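Local coordinates for protein dipeptide Epimerase (Enterococcus faecalis V583, PDB 3JVA) that belongs to the mandelate racemase/muconate lactonizing enzyme family of the enolase superfamily and carries a magnesium ion in its barrel domain, at residues 108-119 / 343-351; 196-207 / 228-237. All blocks are in the same frame, centred on the assembly; numbering follows the deposited sequence.

Contact 1: residues 108-119 / 343-351; sequences DLMGQKAQLPLY and ELGEAAGLG
Pro117 and Gly349 form a single backbone bridge, and Gly111 of the helix comes within 3.9 Å of Gly349, CA to CA. Two bonds make the bridge. Gly349 N donates to Leu116 O at 2.8 Å. Leu118 N donates back to Gly349 O at 3.0 Å. Neither Gly111 nor Gly349 has a side chain, and the backbones meet directly. Beside the bridge, Pro117 CA makes a CA-H...O contact with Ala347 O.

Asp108 holds the next residue. Asp108 has CG anti to the backbone N (chi1 -173°), and OD1 takes Leu350 N at 2.8 Å, with the N-H arriving 45° out of the carboxylate plane. A weak bond from Gln112 NE2 also reaches OD1, while OD2 accepts from Tyr45 N and NE2 gives its stronger bond to Val43 O. Leu350 lays CG and CD1 against the Asp108 side chain. Its other methyl, CD2, meets Leu118 CD2 at 3.6 Å, the two leucines lying side by side.

Further along, the CB of Ala348 rests on the helix end near Gly111 O. Pro117 sets CG against Glu346 O. Tyr119 takes Leu344 CB and CD1 beside its CD2, and Gly345 O lies at the ring edge, in plane. Tyr119 OH lies 2.6 Å from Glu346 OE2, with ring and carboxylate planes 67° apart.

The helix ends in a Schellman motif, with Gln115 at C-prime and Leu116 N bonded to Gly111 O. A type II' turn, Ala348 to Gly351, docks on this end. The loop between strands 341-343 and 352-353, near the C terminus, thus packs on the end of helix 96-114. This is consistent with the enolase-superfamily plan, in which C-terminal residues join the N-terminal part in the capping domain.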
loop_
_atom_site.group_PDB
_atom_site.type_symbol
_atom_site.label_atom_id
_atom_site.label_comp_id
_atom_site.label_asym_id
_atom_site.label_seq_id
_atom_site.Cartn_x
_atom_site.Cartn_y
_atom_site.Cartn_z
ATOM N N ASP B 108 -11.665 29.472 32.789
ATOM C CA ASP B 108 -12.663 30.217 33.563
ATOM C C ASP B 108 -12.055 31.587 33.869
ATOM O O ASP B 108 -12.718 32.620 33.726
ATOM C CB ASP B 108 -13.002 29.471 34.860
ATOM C CG ASP B 108 -14.151 30.115 35.629
ATOM O OD1 ASP B 108 -14.915 30.899 35.027
ATOM O OD2 ASP B 108 -14.298 29.825 36.834
ATOM N N LEU B 109 -10.780 31.587 34.264
ATOM C CA LEU B 109 -10.068 32.827 34.570
ATOM C C LEU B 109 -9.947 33.713 33.333
ATOM O O LEU B 109 -10.042 34.936 33.431
ATOM C CB LEU B 109 -8.672 32.526 35.142
ATOM C CG LEU B 109 -8.620 32.147 36.631
ATOM C CD1 LEU B 109 -7.220 31.668 37.006
ATOM C CD2 LEU B 109 -9.016 33.366 37.480
ATOM N N MET B 110 -9.727 33.109 32.168
ATOM C CA MET B 110 -9.633 33.888 30.937
ATOM C C MET B 110 -10.951 34.635 30.708
ATOM O O MET B 110 -10.958 35.824 30.373
ATOM C CB MET B 110 -9.353 32.976 29.736
ATOM C CG MET B 110 -7.948 32.400 29.701
ATOM S SD MET B 110 -7.653 31.519 28.152
ATOM C CE MET B 110 -6.840 30.010 28.766
ATOM N N GLY B 111 -12.065 33.933 30.884
ATOM C CA GLY B 111 -13.362 34.565 30.692
ATOM C C GLY B 111 -13.600 35.675 31.701
ATOM O O GLY B 111 -14.105 36.748 31.360
ATOM N N GLN B 112 -13.226 35.426 32.950
ATOM C CA GLN B 112 -13.414 36.421 33.994
ATOM C C GLN B 112 -12.595 37.682 33.733
ATOM O O GLN B 112 -13.095 38.790 33.906
ATOM C CB GLN B 112 -13.082 35.817 35.357
ATOM C CG GLN B 112 -14.111 34.776 35.780
ATOM C CD GLN B 112 -13.878 34.238 37.168
ATOM O OE1 GLN B 112 -13.701 35.000 38.119
ATOM N NE2 GLN B 112 -13.892 32.917 37.302
ATOM N N LYS B 113 -11.349 37.519 33.295
ATOM C CA LYS B 113 -10.496 38.673 33.008
ATOM C C LYS B 113 -10.985 39.443 31.779
ATOM O O LYS B 113 -10.962 40.678 31.761
ATOM C CB LYS B 113 -9.047 38.227 32.788
ATOM C CG LYS B 113 -8.073 39.371 32.534
ATOM C CD LYS B 113 -8.002 40.323 33.727
ATOM C CE LYS B 113 -6.909 41.372 33.538
ATOM N NZ LYS B 113 -6.865 42.353 34.663
ATOM N N ALA B 114 -11.419 38.717 30.751
ATOM C CA ALA B 114 -11.920 39.346 29.531
ATOM C C ALA B 114 -13.359 39.832 29.725
ATOM O O ALA B 114 -13.891 40.580 28.895
ATOM C CB ALA B 114 -11.859 38.351 28.358
ATOM N N GLN B 115 -13.973 39.409 30.827
ATOM C CA GLN B 115 -15.362 39.753 31.148
ATOM C C GLN B 115 -16.271 39.276 30.014
ATOM O O GLN B 115 -17.076 40.029 29.456
ATOM C CB GLN B 115 -15.506 41.263 31.383
ATOM C CG GLN B 115 -14.605 41.772 32.513
ATOM C CD GLN B 115 -14.957 43.175 32.996
ATOM O OE1 GLN B 115 -14.236 43.761 33.810
ATOM N NE2 GLN B 115 -16.067 43.711 32.511
ATOM N N LEU B 116 -16.119 37.997 29.688
ATOM C CA LEU B 116 -16.886 37.354 28.629
ATOM C C LEU B 116 -17.238 35.931 29.027
ATOM O O LEU B 116 -16.473 35.268 29.735
ATOM C CB LEU B 116 -16.059 37.284 27.342
ATOM C CG LEU B 116 -15.648 38.568 26.624
ATOM C CD1 LEU B 116 -14.610 38.247 25.569
ATOM C CD2 LEU B 116 -16.866 39.210 26.001
ATOM N N PRO B 117 -18.415 35.449 28.596
ATOM C CA PRO B 117 -18.806 34.077 28.924
ATOM C C PRO B 117 -17.784 33.226 28.176
ATOM O O PRO B 117 -17.320 33.620 27.106
ATOM C CB PRO B 117 -20.199 33.953 28.306
ATOM C CG PRO B 117 -20.715 35.354 28.335
ATOM C CD PRO B 117 -19.511 36.160 27.918
ATOM N N LEU B 118 -17.446 32.065 28.715
ATOM C CA LEU B 118 -16.443 31.223 28.081
ATOM C C LEU B 118 -16.702 30.857 26.622
ATOM O O LEU B 118 -15.773 30.853 25.814
ATOM C CB LEU B 118 -16.234 29.945 28.901
ATOM C CG LEU B 118 -15.153 28.977 28.400
ATOM C CD1 LEU B 118 -13.810 29.704 28.234
ATOM C CD2 LEU B 118 -15.022 27.835 29.396
ATOM N N TYR B 119 -17.947 30.551 26.269
ATOM C CA TYR B 119 -18.232 30.170 24.889
ATOM C C TYR B 119 -17.811 31.221 23.866
ATOM O O TYR B 119 -17.577 30.896 22.706
ATOM C CB TYR B 119 -19.718 29.819 24.717
ATOM C CG TYR B 119 -20.678 30.978 24.850
ATOM C CD1 TYR B 119 -20.852 31.887 23.810
ATOM C CD2 TYR B 119 -21.416 31.161 26.016
ATOM C CE1 TYR B 119 -21.744 32.956 23.928
ATOM C CE2 TYR B 119 -22.307 32.225 26.144
ATOM C CZ TYR B 119 -22.464 33.117 25.097
ATOM O OH TYR B 119 -23.344 34.171 25.219
ATOM N N GLU B 343 -28.824 26.632 28.482
ATOM C CA GLU B 343 -28.598 28.012 28.069
ATOM C C GLU B 343 -27.494 28.547 28.968
ATOM O O GLU B 343 -27.627 28.536 30.192
ATOM C CB GLU B 343 -29.884 28.823 28.233
ATOM C CG GLU B 343 -31.072 28.193 27.527
ATOM C CD GLU B 343 -32.313 29.063 27.575
ATOM O OE1 GLU B 343 -32.319 30.134 26.932
ATOM O OE2 GLU B 343 -33.279 28.674 28.258
ATOM N N LEU B 344 -26.413 29.022 28.359
ATOM C CA LEU B 344 -25.251 29.482 29.114
ATOM C C LEU B 344 -25.252 30.864 29.771
ATOM O O LEU B 344 -24.517 31.088 30.737
ATOM C CB LEU B 344 -24.008 29.306 28.237
ATOM C CG LEU B 344 -23.894 27.844 27.775
ATOM C CD1 LEU B 344 -22.713 27.666 26.846
ATOM C CD2 LEU B 344 -23.763 26.944 28.995
ATOM N N GLY B 345 -26.058 31.790 29.271
ATOM C CA GLY B 345 -26.100 33.106 29.888
ATOM C C GLY B 345 -24.906 33.995 29.596
ATOM O O GLY B 345 -23.988 33.606 28.871
ATOM N N GLU B 346 -24.913 35.190 30.178
ATOM C CA GLU B 346 -23.847 36.157 29.954
ATOM C C GLU B 346 -22.828 36.331 31.076
ATOM O O GLU B 346 -21.974 37.211 30.993
ATOM C CB GLU B 346 -24.455 37.519 29.607
ATOM C CG GLU B 346 -25.101 37.560 28.236
ATOM C CD GLU B 346 -24.100 37.316 27.123
ATOM O OE1 GLU B 346 -23.201 38.162 26.937
ATOM O OE2 GLU B 346 -24.208 36.273 26.439
ATOM N N ALA B 347 -22.914 35.509 32.120
ATOM C CA ALA B 347 -21.964 35.604 33.224
ATOM C C ALA B 347 -20.574 35.298 32.664
ATOM O O ALA B 347 -20.434 34.445 31.791
ATOM C CB ALA B 347 -22.325 34.600 34.316
ATOM N N ALA B 348 -19.552 35.990 33.156
ATOM C CA ALA B 348 -18.193 35.768 32.662
ATOM C C ALA B 348 -17.662 34.380 33.001
ATOM O O ALA B 348 -17.993 33.804 34.046
ATOM C CB ALA B 348 -17.250 36.837 33.216
ATOM N N GLY B 349 -16.832 33.846 32.111
ATOM C CA GLY B 349 -16.257 32.531 32.328
ATOM C C GLY B 349 -17.316 31.445 32.393
ATOM O O GLY B 349 -18.204 31.385 31.544
ATOM N N LEU B 350 -17.222 30.590 33.408
ATOM C CA LEU B 350 -18.173 29.500 33.591
ATOM C C LEU B 350 -19.440 29.942 34.317
ATOM O O LEU B 350 -20.415 29.195 34.372
ATOM C CB LEU B 350 -17.528 28.364 34.384
ATOM C CG LEU B 350 -16.285 27.708 33.781
ATOM C CD1 LEU B 350 -15.675 26.761 34.798
ATOM C CD2 LEU B 350 -16.659 26.969 32.502
ATOM N N GLY B 351 -19.418 31.151 34.874
ATOM C CA GLY B 351 -20.571 31.656 35.608
ATOM C C GLY B 351 -20.769 30.891 36.906
ATOM O O GLY B 351 -21.876 30.817 37.445
#

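Contact 2: residues 196-207 / 228-237; sequences PKDAVKAIQALA and YVTSQVNTTI
Tyr228 has CG anti to its own backbone N (chi1 175°), which sends the ring across to the start of helix 196-206. Val200 has CG1 in the equivalent place (chi1 172°), and its two methyls divide the work. CG2 meets Tyr228 CE2 at 3.8 Å, the two side chains crossing at about a right angle, and also touches Gln232 CB. CG1 rests on Val233 CG1 at 3.9 Å. Pro196 CB approaches the ring obliquely at CD2. The extended chain of Lys197 passes by CE2 and the hydroxyl, with CE 3.6 Å from Tyr228 OH. From the same helix as Tyr228, Gln232 CG lies 3.5 Å above one face of the Tyr228 ring, toward the rim.

The axes of segments 196-206 and 228-232 come within 9.2 Å and cross at -35°; the helices they belong to are neighbours on the outside of the TIM-barrel-like domain. Strand 213-215 runs between them in the chain, and strand 236-239 follows the second helix, as in successive beta-alpha units. Ile203 reaches inward to this strand layer. Its CD1 meets Val229 CG1 at 3.7 Å and Ile237 CD1 at 3.8 Å, while CG2 sits on Thr235 CB. Val214 of the strand between touches Ile203, Thr235 and Ile237. Val229 turns its other methyl, CG2, to Ala199 CB and Pro196 O.

The polar ends at the outer side are used between subunits. Lys197 NZ makes a salt bridge with Asp259 of a neighbouring subunit and bonds to backbone oxygens there. Tyr228 OH is bonded to Asn234 ND2 of that same neighbouring subunit.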
loop_
_atom_site.group_PDB
_atom_site.type_symbol
_atom_site.label_atom_id
_atom_site.label_comp_id
_atom_site.label_asym_id
_atom_site.label_seq_id
_atom_site.Cartn_x
_atom_site.Cartn_y
_atom_site.Cartn_z
ATOM N N PRO B 196 -15.538 -7.681 16.519
ATOM C CA PRO B 196 -15.990 -7.046 15.278
ATOM C C PRO B 196 -17.194 -7.684 14.582
ATOM O O PRO B 196 -18.184 -7.008 14.305
ATOM C CB PRO B 196 -14.737 -7.065 14.405
ATOM C CG PRO B 196 -13.626 -6.956 15.418
ATOM C CD PRO B 196 -14.086 -7.929 16.481
ATOM N N LYS B 197 -17.123 -8.977 14.295
ATOM C CA LYS B 197 -18.234 -9.615 13.603
ATOM C C LYS B 197 -19.496 -9.764 14.452
ATOM O O LYS B 197 -20.609 -9.708 13.923
ATOM C CB LYS B 197 -17.779 -10.950 13.013
ATOM C CG LYS B 197 -16.781 -10.723 11.873
ATOM C CD LYS B 197 -16.426 -11.980 11.106
ATOM C CE LYS B 197 -15.619 -11.611 9.864
ATOM N NZ LYS B 197 -15.245 -12.785 9.033
ATOM N N ASP B 198 -19.331 -9.937 15.759
ATOM C CA ASP B 198 -20.487 -10.038 16.649
ATOM C C ASP B 198 -21.160 -8.670 16.678
ATOM O O ASP B 198 -22.388 -8.568 16.715
ATOM C CB ASP B 198 -20.058 -10.407 18.072
ATOM C CG ASP B 198 -19.884 -11.899 18.265
ATOM O OD1 ASP B 198 -20.187 -12.666 17.326
ATOM O OD2 ASP B 198 -19.450 -12.301 19.364
ATOM N N ALA B 199 -20.342 -7.618 16.675
ATOM C CA ALA B 199 -20.847 -6.248 16.706
ATOM C C ALA B 199 -21.741 -5.953 15.507
ATOM O O ALA B 199 -22.805 -5.357 15.650
ATOM C CB ALA B 199 -19.681 -5.253 16.745
ATOM N N VAL B 200 -21.306 -6.362 14.320
ATOM C CA VAL B 200 -22.102 -6.128 13.121
ATOM C C VAL B 200 -23.461 -6.801 13.275
ATOM O O VAL B 200 -24.494 -6.225 12.941
ATOM C CB VAL B 200 -21.387 -6.681 11.866
ATOM C CG1 VAL B 200 -22.306 -6.601 10.649
ATOM C CG2 VAL B 200 -20.117 -5.885 11.616
ATOM N N LYS B 201 -23.448 -8.020 13.803
ATOM C CA LYS B 201 -24.670 -8.795 14.009
ATOM C C LYS B 201 -25.613 -8.078 14.974
ATOM O O LYS B 201 -26.790 -7.866 14.676
ATOM C CB LYS B 201 -24.309 -10.167 14.585
ATOM C CG LYS B 201 -25.360 -11.250 14.386
ATOM C CD LYS B 201 -25.054 -12.492 15.236
ATOM C CE LYS B 201 -23.564 -12.858 15.229
ATOM N NZ LYS B 201 -22.997 -13.030 13.860
ATOM N N ALA B 202 -25.079 -7.696 16.131
ATOM C CA ALA B 202 -25.872 -7.026 17.156
ATOM C C ALA B 202 -26.419 -5.684 16.685
ATOM O O ALA B 202 -27.593 -5.377 16.884
ATOM C CB ALA B 202 -25.036 -6.836 18.424
ATOM N N ILE B 203 -25.568 -4.885 16.053
ATOM C CA ILE B 203 -25.993 -3.576 15.586
ATOM C C ILE B 203 -27.085 -3.668 14.522
ATOM O O ILE B 203 -28.057 -2.909 14.553
ATOM C CB ILE B 203 -24.782 -2.768 15.066
ATOM C CG1 ILE B 203 -23.854 -2.450 16.245
ATOM C CG2 ILE B 203 -25.249 -1.472 14.412
ATOM C CD1 ILE B 203 -22.523 -1.825 15.851
ATOM N N GLN B 204 -26.946 -4.602 13.588
ATOM C CA GLN B 204 -27.966 -4.746 12.559
ATOM C C GLN B 204 -29.290 -5.199 13.171
ATOM O O GLN B 204 -30.359 -4.863 12.668
ATOM C CB GLN B 204 -27.498 -5.719 11.480
ATOM C CG GLN B 204 -26.268 -5.206 10.759
ATOM C CD GLN B 204 -25.882 -6.049 9.575
ATOM O OE1 GLN B 204 -25.800 -7.274 9.669
ATOM N NE2 GLN B 204 -25.628 -5.393 8.448
ATOM N N ALA B 205 -29.222 -5.949 14.266
ATOM C CA ALA B 205 -30.437 -6.407 14.935
ATOM C C ALA B 205 -31.097 -5.233 15.658
ATOM O O ALA B 205 -32.318 -5.074 15.627
ATOM C CB ALA B 205 -30.110 -7.516 15.919
ATOM N N LEU B 206 -30.283 -4.406 16.308
ATOM C CA LEU B 206 -30.801 -3.245 17.026
ATOM C C LEU B 206 -31.300 -2.174 16.060
ATOM O O LEU B 206 -32.222 -1.419 16.383
ATOM C CB LEU B 206 -29.714 -2.644 17.928
ATOM C CG LEU B 206 -29.416 -3.277 19.293
ATOM C CD1 LEU B 206 -30.594 -3.067 20.228
ATOM C CD2 LEU B 206 -29.125 -4.740 19.133
ATOM N N ALA B 207 -30.690 -2.112 14.880
ATOM C CA ALA B 207 -31.056 -1.119 13.872
ATOM C C ALA B 207 -32.529 -1.158 13.467
ATOM O O ALA B 207 -33.065 -0.160 12.991
ATOM C CB ALA B 207 -30.175 -1.281 12.632
ATOM N N TYR B 228 -13.818 -2.024 10.697
ATOM C CA TYR B 228 -14.608 -3.071 10.053
ATOM C C TYR B 228 -16.091 -2.850 10.332
ATOM O O TYR B 228 -16.914 -2.872 9.423
ATOM C CB TYR B 228 -14.184 -4.447 10.582
ATOM C CG TYR B 228 -15.031 -5.589 10.054
ATOM C CD1 TYR B 228 -14.884 -6.048 8.745
ATOM C CD2 TYR B 228 -15.989 -6.200 10.864
ATOM C CE1 TYR B 228 -15.675 -7.094 8.252
ATOM C CE2 TYR B 228 -16.785 -7.249 10.380
ATOM C CZ TYR B 228 -16.619 -7.689 9.075
ATOM O OH TYR B 228 -17.389 -8.728 8.593
ATOM N N VAL B 229 -16.433 -2.640 11.598
ATOM C CA VAL B 229 -17.827 -2.414 11.963
ATOM C C VAL B 229 -18.400 -1.215 11.215
ATOM O O VAL B 229 -19.446 -1.305 10.575
ATOM C CB VAL B 229 -17.970 -2.167 13.475
ATOM C CG1 VAL B 229 -19.431 -1.910 13.824
ATOM C CG2 VAL B 229 -17.445 -3.362 14.241
ATOM N N THR B 230 -17.703 -0.089 11.290
ATOM C CA THR B 230 -18.149 1.120 10.619
ATOM C C THR B 230 -18.447 0.880 9.144
ATOM O O THR B 230 -19.460 1.347 8.619
ATOM C CB THR B 230 -17.086 2.220 10.743
ATOM O OG1 THR B 230 -16.878 2.509 12.130
ATOM C CG2 THR B 230 -17.526 3.483 10.011
ATOM N N SER B 231 -17.568 0.134 8.486
ATOM C CA SER B 231 -17.709 -0.146 7.064
ATOM C C SER B 231 -18.751 -1.211 6.725
ATOM O O SER B 231 -19.127 -1.353 5.565
ATOM C CB SER B 231 -16.359 -0.573 6.487
ATOM O OG SER B 231 -15.994 -1.865 6.949
ATOM N N GLN B 232 -19.221 -1.955 7.722
ATOM C CA GLN B 232 -20.196 -3.010 7.453
ATOM C C GLN B 232 -21.645 -2.699 7.804
ATOM O O GLN B 232 -22.556 -3.386 7.333
ATOM C CB GLN B 232 -19.780 -4.299 8.165
ATOM C CG GLN B 232 -18.475 -4.897 7.667
ATOM C CD GLN B 232 -18.518 -5.229 6.190
ATOM O OE1 GLN B 232 -19.492 -5.806 5.700
ATOM N NE2 GLN B 232 -17.458 -4.873 5.469
ATOM N N VAL B 233 -21.875 -1.680 8.625
ATOM C CA VAL B 233 -23.242 -1.338 9.005
ATOM C C VAL B 233 -23.628 0.065 8.565
ATOM O O VAL B 233 -22.772 0.944 8.434
ATOM C CB VAL B 233 -23.444 -1.440 10.535
ATOM C CG1 VAL B 233 -22.971 -2.799 11.035
ATOM C CG2 VAL B 233 -22.690 -0.318 11.240
ATOM N N ASN B 234 -24.923 0.273 8.336
ATOM C CA ASN B 234 -25.418 1.585 7.932
ATOM C C ASN B 234 -25.479 2.531 9.130
ATOM O O ASN B 234 -25.390 3.749 8.976
ATOM C CB ASN B 234 -26.818 1.469 7.319
ATOM C CG ASN B 234 -26.809 0.787 5.969
ATOM O OD1 ASN B 234 -25.951 1.062 5.130
ATOM N ND2 ASN B 234 -27.774 -0.099 5.744
ATOM N N THR B 235 -25.632 1.964 10.322
ATOM C CA THR B 235 -25.727 2.770 11.533
ATOM C C THR B 235 -24.455 3.563 11.799
ATOM O O THR B 235 -23.346 3.052 11.634
ATOM C CB THR B 235 -26.026 1.889 12.766
ATOM O OG1 THR B 235 -27.297 1.245 12.597
ATOM C CG2 THR B 235 -26.068 2.734 14.028
ATOM N N THR B 236 -24.630 4.819 12.202
ATOM C CA THR B 236 -23.510 5.702 12.525
ATOM C C THR B 236 -22.718 5.109 13.689
ATOM O O THR B 236 -23.285 4.784 14.731
ATOM C CB THR B 236 -24.020 7.099 12.935
ATOM O OG1 THR B 236 -24.653 7.723 11.809
ATOM C CG2 THR B 236 -22.870 7.972 13.438
ATOM N N ILE B 237 -21.406 4.971 13.508
ATOM C CA ILE B 237 -20.540 4.420 14.547
ATOM C C ILE B 237 -19.669 5.530 15.124
ATOM O O ILE B 237 -19.046 6.287 14.379
ATOM C CB ILE B 237 -19.617 3.320 13.990
ATOM C CG1 ILE B 237 -20.460 2.163 13.443
ATOM C CG2 ILE B 237 -18.693 2.814 15.085
ATOM C CD1 ILE B 237 -21.349 1.515 14.488
#

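From the N terminus, the chain first builds the antiparallel sheet and helices of the N-terminal domain. Helix 96-114 and the turn after it supply the first half of contact 1. The chain then enters the barrel domain. There, contact 2 closes a short loop of 20 residues, joining helix 196-206 to helix 223-232 and the start of strand 236-239. The remaining barrel strands and helices follow before residues 343-351 return to close contact 1. Contact 2 is therefore nested inside the much longer loop of contact 1. Contact 1 brings the loop near the C terminus back to the helical part near the N terminus; contact 2 joins neighbouring barrel units. Their centres lie 42 Å apart, on opposite sides of the chain's centre.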